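Long-range contacts in 3-phosphoshikimate 1-carboxyvinyltransferase (Streptomyces sviceus, PDB 7M0O), which probably transfers the enolpyruvyl group of phosphoenolpyruvate to the 5-hydroxyl of shikimate-3-phosphate, the sixth step of chorismate biosynthesis: residues A[80-91]-A[155-166]; A[117-125]-A[135-143]. One frame throughout, in Å; residues are numbered along the deposited sequence.

Interaction 1: A[80-91]-A[155-166]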
loop_
_atom_site.group_PDB
_atom_site.type_symbol
_atom_site.label_atom_id
_atom_site.label_comp_id
_atom_site.label_asym_id
_atom_site.label_seq_id
_atom_site.Cartn_x
_atom_site.Cartn_y
_atom_site.Cartn_z
ATOM N N THR A 80 -3.185 -7.982 -8.177
ATOM C CA THR A 80 -2.338 -7.141 -9.019
ATOM C C THR A 80 -1.974 -7.857 -10.314
ATOM O O THR A 80 -2.052 -7.280 -11.407
ATOM C CB THR A 80 -1.066 -6.742 -8.260
ATOM O OG1 THR A 80 -1.379 -5.765 -7.265
ATOM C CG2 THR A 80 -0.047 -6.168 -9.232
ATOM N N THR A 81 -1.528 -9.109 -10.203
ATOM C CA THR A 81 -1.201 -9.904 -11.380
ATOM C C THR A 81 -2.393 -9.994 -12.332
ATOM O O THR A 81 -2.236 -9.851 -13.553
ATOM C CB THR A 81 -0.755 -11.304 -10.952
ATOM O OG1 THR A 81 0.286 -11.205 -9.952
ATOM C CG2 THR A 81 -0.250 -12.108 -12.137
ATOM N N ALA A 82 -3.593 -10.208 -11.783
ATOM C CA ALA A 82 -4.791 -10.410 -12.590
ATOM C C ALA A 82 -5.234 -9.159 -13.332
ATOM O O ALA A 82 -5.931 -9.274 -14.349
ATOM C CB ALA A 82 -5.941 -10.909 -11.710
ATOM N N ARG A 83 -4.859 -7.972 -12.858
ATOM C CA ARG A 83 -5.221 -6.735 -13.544
ATOM C C ARG A 83 -4.070 -6.131 -14.335
ATOM O O ARG A 83 -4.279 -5.676 -15.464
ATOM C CB ARG A 83 -5.740 -5.705 -12.537
ATOM C CG ARG A 83 -6.985 -6.175 -11.821
ATOM C CD ARG A 83 -7.039 -5.629 -10.403
ATOM N NE ARG A 83 -8.267 -6.026 -9.721
ATOM C CZ ARG A 83 -8.567 -5.693 -8.470
ATOM N NH1 ARG A 83 -7.725 -4.961 -7.752
ATOM N NH2 ARG A 83 -9.712 -6.095 -7.940
ATOM N N PHE A 84 -2.850 -6.147 -13.792
ATOM C CA PHE A 84 -1.732 -5.481 -14.460
ATOM C C PHE A 84 -1.177 -6.295 -15.624
ATOM O O PHE A 84 -0.770 -5.718 -16.635
ATOM C CB PHE A 84 -0.606 -5.194 -13.465
ATOM C CG PHE A 84 -0.863 -4.024 -12.563
ATOM C CD1 PHE A 84 -2.080 -3.352 -12.582
ATOM C CD2 PHE A 84 0.128 -3.583 -11.697
ATOM C CE1 PHE A 84 -2.305 -2.275 -11.748
ATOM C CE2 PHE A 84 -0.089 -2.502 -10.849
ATOM C CZ PHE A 84 -1.306 -1.845 -10.876
ATOM N N LEU A 85 -1.091 -7.620 -15.504
ATOM C CA LEU A 85 -0.557 -8.394 -16.625
ATOM C C LEU A 85 -1.422 -8.294 -17.880
ATOM O O LEU A 85 -0.857 -8.125 -18.970
ATOM C CB LEU A 85 -0.338 -9.856 -16.209
ATOM C CG LEU A 85 0.929 -10.124 -15.399
ATOM C CD1 LEU A 85 1.233 -11.610 -15.367
ATOM C CD2 LEU A 85 2.134 -9.358 -15.949
ATOM N N PRO A 86 -2.754 -8.404 -17.823
ATOM C CA PRO A 86 -3.539 -8.178 -19.052
ATOM C C PRO A 86 -3.356 -6.794 -19.626
ATOM O O PRO A 86 -3.403 -6.622 -20.852
ATOM C CB PRO A 86 -4.980 -8.406 -18.593
ATOM C CG PRO A 86 -4.842 -9.358 -17.416
ATOM C CD PRO A 86 -3.602 -8.889 -16.715
ATOM N N THR A 87 -3.157 -5.800 -18.763
ATOM C CA THR A 87 -2.929 -4.434 -19.233
ATOM C C THR A 87 -1.615 -4.322 -20.000
ATOM O O THR A 87 -1.566 -3.755 -21.101
ATOM C CB THR A 87 -2.931 -3.471 -18.046
ATOM O OG1 THR A 87 -4.183 -3.526 -17.365
ATOM C CG2 THR A 87 -2.647 -2.025 -18.514
ATOM N N LEU A 88 -0.523 -4.812 -19.409
ATOM C CA LEU A 88 0.761 -4.864 -20.110
ATOM C C LEU A 88 0.654 -5.597 -21.438
ATOM O O LEU A 88 1.195 -5.155 -22.459
ATOM C CB LEU A 88 1.796 -5.569 -19.238
ATOM C CG LEU A 88 2.505 -4.725 -18.196
ATOM C CD1 LEU A 88 3.188 -5.668 -17.195
ATOM C CD2 LEU A 88 3.526 -3.809 -18.880
ATOM N N ALA A 89 0.002 -6.755 -21.430
ATOM C CA ALA A 89 -0.111 -7.528 -22.660
ATOM C C ALA A 89 -0.923 -6.779 -23.705
ATOM O O ALA A 89 -0.594 -6.824 -24.898
ATOM C CB ALA A 89 -0.732 -8.891 -22.365
ATOM N N ALA A 90 -1.989 -6.089 -23.283
ATOM C CA ALA A 90 -2.838 -5.369 -24.236
ATOM C C ALA A 90 -2.058 -4.316 -25.006
ATOM O O ALA A 90 -2.403 -4.002 -26.158
ATOM C CB ALA A 90 -4.007 -4.702 -23.514
ATOM N N ALA A 91 -1.017 -3.750 -24.395
ATOM C CA ALA A 91 -0.203 -2.770 -25.097
ATOM C C ALA A 91 0.786 -3.403 -26.065
ATOM O O ALA A 91 1.394 -2.677 -26.855
ATOM C CB ALA A 91 0.562 -1.905 -24.100
ATOM N N GLN A 155 -7.234 0.366 -8.192
ATOM C CA GLN A 155 -6.284 -0.275 -9.095
ATOM C C GLN A 155 -6.640 -0.083 -10.564
ATOM O O GLN A 155 -5.750 -0.203 -11.409
ATOM C CB GLN A 155 -6.168 -1.769 -8.779
ATOM C CG GLN A 155 -5.002 -2.102 -7.852
ATOM C CD GLN A 155 -4.865 -3.588 -7.580
ATOM O OE1 GLN A 155 -4.489 -4.357 -8.458
ATOM N NE2 GLN A 155 -5.177 -4.001 -6.353
ATOM N N TYR A 156 -7.910 0.206 -10.889
ATOM C CA TYR A 156 -8.301 0.341 -12.293
ATOM C C TYR A 156 -7.814 1.656 -12.879
ATOM O O TYR A 156 -7.291 1.683 -13.999
ATOM C CB TYR A 156 -9.824 0.233 -12.450
ATOM C CG TYR A 156 -10.402 -1.058 -11.908
ATOM C CD1 TYR A 156 -9.723 -2.258 -12.056
ATOM C CD2 TYR A 156 -11.606 -1.064 -11.217
ATOM C CE1 TYR A 156 -10.234 -3.440 -11.545
ATOM C CE2 TYR A 156 -12.134 -2.249 -10.704
ATOM C CZ TYR A 156 -11.435 -3.430 -10.872
ATOM O OH TYR A 156 -11.935 -4.604 -10.363
ATOM N N LEU A 157 -7.983 2.762 -12.149
ATOM C CA LEU A 157 -7.423 4.020 -12.625
ATOM C C LEU A 157 -5.907 3.925 -12.735
ATOM O O LEU A 157 -5.314 4.394 -13.719
ATOM C CB LEU A 157 -7.845 5.167 -11.698
ATOM C CG LEU A 157 -7.183 6.504 -12.042
ATOM C CD1 LEU A 157 -7.487 6.925 -13.489
ATOM C CD2 LEU A 157 -7.599 7.599 -11.061
ATOM N N THR A 158 -5.264 3.284 -11.756
ATOM C CA THR A 158 -3.807 3.224 -11.765
ATOM C C THR A 158 -3.288 2.377 -12.924
ATOM O O THR A 158 -2.290 2.737 -13.564
ATOM C CB THR A 158 -3.327 2.711 -10.403
ATOM O OG1 THR A 158 -3.354 3.803 -9.474
ATOM C CG2 THR A 158 -1.934 2.119 -10.472
ATOM N N ALA A 159 -3.983 1.284 -13.250
ATOM C CA ALA A 159 -3.639 0.503 -14.439
ATOM C C ALA A 159 -3.718 1.345 -15.721
ATOM O O ALA A 159 -2.817 1.272 -16.569
ATOM C CB ALA A 159 -4.556 -0.721 -14.543
ATOM N N LEU A 160 -4.776 2.155 -15.874
ATOM C CA LEU A 160 -4.898 3.001 -17.064
ATOM C C LEU A 160 -3.828 4.088 -17.093
ATOM O O LEU A 160 -3.252 4.371 -18.153
ATOM C CB LEU A 160 -6.290 3.635 -17.127
ATOM C CG LEU A 160 -7.428 2.695 -17.517
ATOM C CD1 LEU A 160 -8.753 3.440 -17.502
ATOM C CD2 LEU A 160 -7.164 2.038 -18.886
ATOM N N LEU A 161 -3.549 4.721 -15.946
ATOM C CA LEU A 161 -2.450 5.689 -15.897
ATOM C C LEU A 161 -1.135 5.042 -16.316
ATOM O O LEU A 161 -0.388 5.588 -17.141
ATOM C CB LEU A 161 -2.326 6.286 -14.490
ATOM C CG LEU A 161 -3.441 7.238 -14.051
ATOM C CD1 LEU A 161 -3.457 7.340 -12.518
ATOM C CD2 LEU A 161 -3.229 8.610 -14.685
ATOM N N LEU A 162 -0.846 3.856 -15.777
ATOM C CA LEU A 162 0.407 3.186 -16.099
ATOM C C LEU A 162 0.468 2.797 -17.569
ATOM O O LEU A 162 1.545 2.822 -18.174
ATOM C CB LEU A 162 0.585 1.966 -15.193
ATOM C CG LEU A 162 0.882 2.306 -13.721
ATOM C CD1 LEU A 162 0.803 1.061 -12.852
ATOM C CD2 LEU A 162 2.219 2.965 -13.576
ATOM N N LEU A 163 -0.685 2.472 -18.163
ATOM C CA LEU A 163 -0.739 2.118 -19.586
ATOM C C LEU A 163 -0.419 3.300 -20.500
ATOM O O LEU A 163 0.158 3.104 -21.586
ATOM C CB LEU A 163 -2.131 1.553 -19.907
ATOM C CG LEU A 163 -2.514 1.316 -21.376
ATOM C CD1 LEU A 163 -1.756 0.155 -21.943
ATOM C CD2 LEU A 163 -4.012 1.077 -21.519
ATOM N N GLY A 164 -0.788 4.516 -20.091
ATOM C CA GLY A 164 -0.746 5.676 -20.955
ATOM C C GLY A 164 0.489 5.845 -21.823
ATOM O O GLY A 164 0.375 6.038 -23.041
ATOM N N PRO A 165 1.690 5.825 -21.236
ATOM C CA PRO A 165 2.904 6.053 -22.045
ATOM C C PRO A 165 3.224 4.918 -23.004
ATOM O O PRO A 165 4.074 5.104 -23.884
ATOM C CB PRO A 165 4.011 6.227 -20.989
ATOM C CG PRO A 165 3.255 6.574 -19.687
ATOM C CD PRO A 165 1.994 5.759 -19.793
ATOM N N LEU A 166 2.594 3.748 -22.858
ATOM C CA LEU A 166 2.757 2.672 -23.833
ATOM C C LEU A 166 1.853 2.834 -25.045
ATOM O O LEU A 166 2.052 2.127 -26.031
ATOM C CB LEU A 166 2.480 1.310 -23.185
ATOM C CG LEU A 166 3.164 1.147 -21.833
ATOM C CD1 LEU A 166 2.861 -0.236 -21.234
ATOM C CD2 LEU A 166 4.664 1.345 -21.961
HETATM O O HOH W 1 0.700 0.090 -27.506
#

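Interaction 2: A[117-125]-A[135-143]. With K (potassium ion), chain C.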
loop_
_atom_site.group_PDB
_atom_site.type_symbol
_atom_site.label_atom_id
_atom_site.label_comp_id
_atom_site.label_asym_id
_atom_site.label_seq_id
_atom_site.Cartn_x
_atom_site.Cartn_y
_atom_site.Cartn_z
ATOM N N ARG A 117 -11.420 -2.143 -23.866
ATOM C CA ARG A 117 -12.206 -2.349 -25.079
ATOM C C ARG A 117 -12.705 -1.030 -25.670
ATOM O O ARG A 117 -12.745 -0.875 -26.901
ATOM C CB ARG A 117 -13.345 -3.314 -24.783
ATOM C CG ARG A 117 -12.826 -4.758 -24.579
ATOM C CD ARG A 117 -13.964 -5.687 -24.196
ATOM N NE ARG A 117 -14.432 -5.443 -22.832
ATOM C CZ ARG A 117 -15.466 -6.069 -22.277
ATOM N NH1 ARG A 117 -16.124 -6.992 -22.972
ATOM N NH2 ARG A 117 -15.830 -5.798 -21.020
ATOM N N ASP A 118 -13.064 -0.059 -24.823
ATOM C CA ASP A 118 -13.336 1.288 -25.326
ATOM C C ASP A 118 -12.149 1.812 -26.132
ATOM O O ASP A 118 -12.327 2.490 -27.148
ATOM C CB ASP A 118 -13.640 2.262 -24.182
ATOM C CG ASP A 118 -15.042 2.098 -23.608
ATOM O OD1 ASP A 118 -15.856 1.343 -24.189
ATOM O OD2 ASP A 118 -15.331 2.717 -22.550
ATOM N N LEU A 119 -10.928 1.501 -25.682
ATOM C CA LEU A 119 -9.667 1.891 -26.312
ATOM C C LEU A 119 -9.257 0.997 -27.490
ATOM O O LEU A 119 -8.145 1.160 -28.020
ATOM C CB LEU A 119 -8.543 1.890 -25.278
ATOM C CG LEU A 119 -8.602 3.062 -24.298
ATOM C CD1 LEU A 119 -7.640 2.851 -23.138
ATOM C CD2 LEU A 119 -8.281 4.347 -25.056
ATOM N N GLY A 120 -10.100 0.068 -27.904
ATOM C CA GLY A 120 -9.849 -0.686 -29.116
ATOM C C GLY A 120 -9.172 -2.023 -28.930
ATOM O O GLY A 120 -8.776 -2.637 -29.928
ATOM N N VAL A 121 -9.011 -2.489 -27.696
ATOM C CA VAL A 121 -8.382 -3.779 -27.457
ATOM C C VAL A 121 -9.388 -4.887 -27.743
ATOM O O VAL A 121 -10.552 -4.819 -27.325
ATOM C CB VAL A 121 -7.846 -3.872 -26.017
ATOM C CG1 VAL A 121 -7.242 -5.258 -25.764
ATOM C CG2 VAL A 121 -6.785 -2.788 -25.778
ATOM N N ASP A 122 -8.940 -5.900 -28.475
ATOM C CA ASP A 122 -9.721 -7.118 -28.684
ATOM C C ASP A 122 -9.530 -7.975 -27.445
ATOM O O ASP A 122 -8.620 -8.797 -27.371
ATOM C CB ASP A 122 -9.259 -7.855 -29.936
ATOM C CG ASP A 122 -10.070 -9.112 -30.213
ATOM O OD1 ASP A 122 -10.788 -9.605 -29.312
ATOM O OD2 ASP A 122 -9.981 -9.621 -31.352
ATOM N N LEU A 123 -10.380 -7.758 -26.448
ATOM C CA LEU A 123 -10.402 -8.539 -25.220
ATOM C C LEU A 123 -11.746 -9.248 -25.141
ATOM O O LEU A 123 -12.797 -8.636 -25.369
ATOM C CB LEU A 123 -10.182 -7.640 -23.986
ATOM C CG LEU A 123 -10.089 -8.250 -22.588
ATOM C CD1 LEU A 123 -9.343 -7.274 -21.708
ATOM C CD2 LEU A 123 -11.501 -8.509 -22.024
ATOM N N ARG A 124 -11.713 -10.530 -24.802
ATOM C CA ARG A 124 -12.912 -11.344 -24.721
ATOM C C ARG A 124 -12.928 -12.091 -23.397
ATOM O O ARG A 124 -11.961 -12.775 -23.050
ATOM C CB ARG A 124 -12.986 -12.327 -25.898
ATOM C CG ARG A 124 -12.958 -11.627 -27.240
ATOM C CD ARG A 124 -12.989 -12.596 -28.406
ATOM N NE ARG A 124 -12.385 -12.014 -29.604
ATOM C CZ ARG A 124 -12.208 -12.688 -30.736
ATOM N NH1 ARG A 124 -12.596 -13.957 -30.818
ATOM N NH2 ARG A 124 -11.640 -12.104 -31.783
ATOM N N HIS A 125 -14.017 -11.932 -22.657
ATOM C CA HIS A 125 -14.255 -12.734 -21.466
ATOM C C HIS A 125 -14.842 -14.077 -21.892
ATOM O O HIS A 125 -15.863 -14.120 -22.594
ATOM C CB HIS A 125 -15.194 -11.999 -20.518
ATOM C CG HIS A 125 -14.609 -10.744 -19.950
ATOM N ND1 HIS A 125 -13.758 -10.749 -18.862
ATOM C CD2 HIS A 125 -14.736 -9.448 -20.324
ATOM C CE1 HIS A 125 -13.399 -9.507 -18.584
ATOM N NE2 HIS A 125 -13.990 -8.697 -19.447
ATOM N N THR A 135 -9.220 -13.467 -22.812
ATOM C CA THR A 135 -8.241 -13.608 -23.878
ATOM C C THR A 135 -8.011 -12.252 -24.534
ATOM O O THR A 135 -8.974 -11.591 -24.928
ATOM C CB THR A 135 -8.730 -14.647 -24.890
ATOM O OG1 THR A 135 -8.841 -15.914 -24.224
ATOM C CG2 THR A 135 -7.761 -14.776 -26.067
ATOM N N VAL A 136 -6.744 -11.841 -24.636
ATOM C CA VAL A 136 -6.360 -10.596 -25.306
ATOM C C VAL A 136 -5.643 -10.921 -26.608
ATOM O O VAL A 136 -4.533 -11.475 -26.599
ATOM C CB VAL A 136 -5.458 -9.715 -24.429
ATOM C CG1 VAL A 136 -5.134 -8.397 -25.170
ATOM C CG2 VAL A 136 -6.079 -9.457 -23.056
ATOM N N ARG A 137 -6.248 -10.527 -27.727
ATOM C CA ARG A 137 -5.587 -10.530 -29.035
ATOM C C ARG A 137 -5.015 -9.135 -29.246
ATOM O O ARG A 137 -5.664 -8.251 -29.808
ATOM C CB ARG A 137 -6.569 -10.928 -30.126
ATOM C CG ARG A 137 -7.064 -12.379 -29.978
ATOM C CD ARG A 137 -8.387 -12.637 -30.712
ATOM N NE ARG A 137 -8.704 -14.063 -30.841
ATOM C CZ ARG A 137 -9.342 -14.795 -29.926
ATOM N NH1 ARG A 137 -9.744 -14.247 -28.791
ATOM N NH2 ARG A 137 -9.583 -16.085 -30.149
ATOM N N ALA A 138 -3.786 -8.937 -28.766
ATOM C CA ALA A 138 -3.191 -7.611 -28.639
ATOM C C ALA A 138 -2.566 -7.141 -29.952
ATOM O O ALA A 138 -1.952 -7.927 -30.684
ATOM C CB ALA A 138 -2.126 -7.635 -27.532
ATOM N N ALA A 139 -2.718 -5.844 -30.231
ATOM C CA ALA A 139 -2.052 -5.186 -31.354
ATOM C C ALA A 139 -1.728 -3.739 -30.986
ATOM O O ALA A 139 -1.901 -2.820 -31.794
ATOM C CB ALA A 139 -2.910 -5.240 -32.619
ATOM N N GLY A 140 -1.256 -3.522 -29.759
ATOM C CA GLY A 140 -1.027 -2.187 -29.246
ATOM C C GLY A 140 -2.294 -1.417 -28.934
ATOM O O GLY A 140 -3.405 -1.883 -29.229
ATOM N N VAL A 141 -2.133 -0.236 -28.331
ATOM C CA VAL A 141 -3.238 0.654 -27.986
ATOM C C VAL A 141 -2.962 2.015 -28.605
ATOM O O VAL A 141 -1.914 2.617 -28.341
ATOM C CB VAL A 141 -3.408 0.775 -26.463
ATOM C CG1 VAL A 141 -4.506 1.764 -26.149
ATOM C CG2 VAL A 141 -3.698 -0.598 -25.851
ATOM N N GLU A 142 -3.901 2.500 -29.426
ATOM C CA GLU A 142 -3.712 3.779 -30.106
ATOM C C GLU A 142 -3.651 4.924 -29.109
ATOM O O GLU A 142 -2.737 5.756 -29.155
ATOM C CB GLU A 142 -4.837 4.009 -31.108
ATOM C CG GLU A 142 -4.634 5.261 -31.970
ATOM C CD GLU A 142 -3.399 5.162 -32.875
ATOM O OE1 GLU A 142 -3.018 4.041 -33.270
ATOM O OE2 GLU A 142 -2.808 6.215 -33.201
ATOM N N GLY A 143 -4.615 4.985 -28.203
ATOM C CA GLY A 143 -4.686 6.038 -27.216
ATOM C C GLY A 143 -5.866 6.966 -27.426
ATOM O O GLY A 143 -6.861 6.631 -28.070
HETATM K K K C . -13.614 0.988 -29.066
HETATM O O HOH W 2 -7.197 3.513 -28.291
HETATM O O HOH W 3 -6.049 0.656 -30.141
HETATM O O HOH W 4 -6.155 -5.599 -29.551
HETATM O O HOH W 5 -9.559 -11.658 -27.642
#

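Interaction 1: A[80-91]-A[155-166]
Phe84 of helix 79-90 fits as a knob into a hole on helix 155-163, formed by Gln155, Thr158, Ala159 and Leu162. The two helices run in nearly the same direction, crossing at -26° with their axes 10.2 Å apart. This is helix packing inside one half of the EPSP synthase fold, beside the predicted substrate site. The Phe84 ring meets the CB of Ala159 with its CE1 at 3.9 Å, while its CZ lies near Thr158 CG2 and Leu162 CD1. The carbonyl O of Gln155 lies at the ring edge.

Further along, the apolar packing uses smaller groups. At Thr87 a chi1 of -60° sets CG2 opposite the backbone N. This faces the methyl to Leu163 CB, 3.9 Å away, and leaves OG1 to donate a hydrogen bond to Arg83 O at 2.9 Å. Ala91 CB rests against Leu163 CD1 and Leu166 CB.

Polar side chains gather at the N-terminal end of helix 155-163. Gln155, predicted to bind both substrates, crosses Arg83, their planes 66° apart. Arg83 NH1 and Gln155 NE2 are both donors, 3.1 Å apart, and do not bond. Tyr156 CE1 comes over one guanidinium face, 3.7 Å from Arg83 NE. Thr80 OG1 lies near Gln155 OE1 but is hydrogen-bonded to Lys8 NZ.

At the far end one water lies 2.9 Å from both Ala91 O and Leu166 O.

Interaction 2: A[117-125]-A[135-143]
Two arginine side chains, Arg124 and Arg137, stack flat on each other across a β hairpin. Their guanidinium planes are 7° apart and their centres 3.6 Å apart. The hairpin pairs strand 122-125 with strand 134-139 at the edge of a mixed sheet. Asp122 holds the Arg124 guanidinium side-on: NE bonds to OD1 and NH2 to OD2, each through a syn lone pair. The Asp122 carboxylate probably eases the close approach of the two cations. Arg137 passes its CD within 3.5 Å of Asp122 OD2. Its chain is extended from CG to NE, and a chi4 of 86° turns the guanidinium across the chain to lie flat on that of Arg124.

The backbone pairing is antiparallel. Arg124 and Thr135 exchange two hydrogen bonds, N to O and O to N, and Arg137 N adds a third to Asp122 O. Leu123 and Val136, next to the Arg124–Thr135 pair, form a non-hydrogen-bonded pair, with their side chains on the sheet face away from the arginines.

Valines and a leucine pack beside the pairing. With CG1 anti to its backbone N (chi1 178°), Val121 meets Val136 CG1 at 3.8 Å through that methyl and Val141 CG2 through its CG2. Leu119 CB lies beside Val141 CG1.

Helix 110-118 ends in a Schellman motif, with Gly120 at C-prime and positive phi. The carbonyls of Arg117 and Asp118 bind a potassium ion. Two waters link the following turn to the other segment. Both donate to Leu119 O. One accepts from Glu142 N; the oxygen of the other lies 3.0 Å from Gly143 N, which donates to it.

Overall arrangement
Interaction 2 is nested along the chain inside the loop closed by interaction 1. Their centres are 12 Å apart, on the same side of the chain's centre. Interaction 1 is a buried helix pair, and one end of it reaches predicted substrate-binding residues. Interaction 2 lies farther out, away from those sites; its hairpin has a buried apolar face and a more exposed charged one. Both contacts contain apolar packing and bridging water. Direct hydrogen bonds between the segments, all along the backbone, occur in interaction 2 but not in interaction 1. The two contacts meet where helix 79-90 ends: Ala89 O touches Ala138 CB, and Ala90 packs on Val136 and Val141.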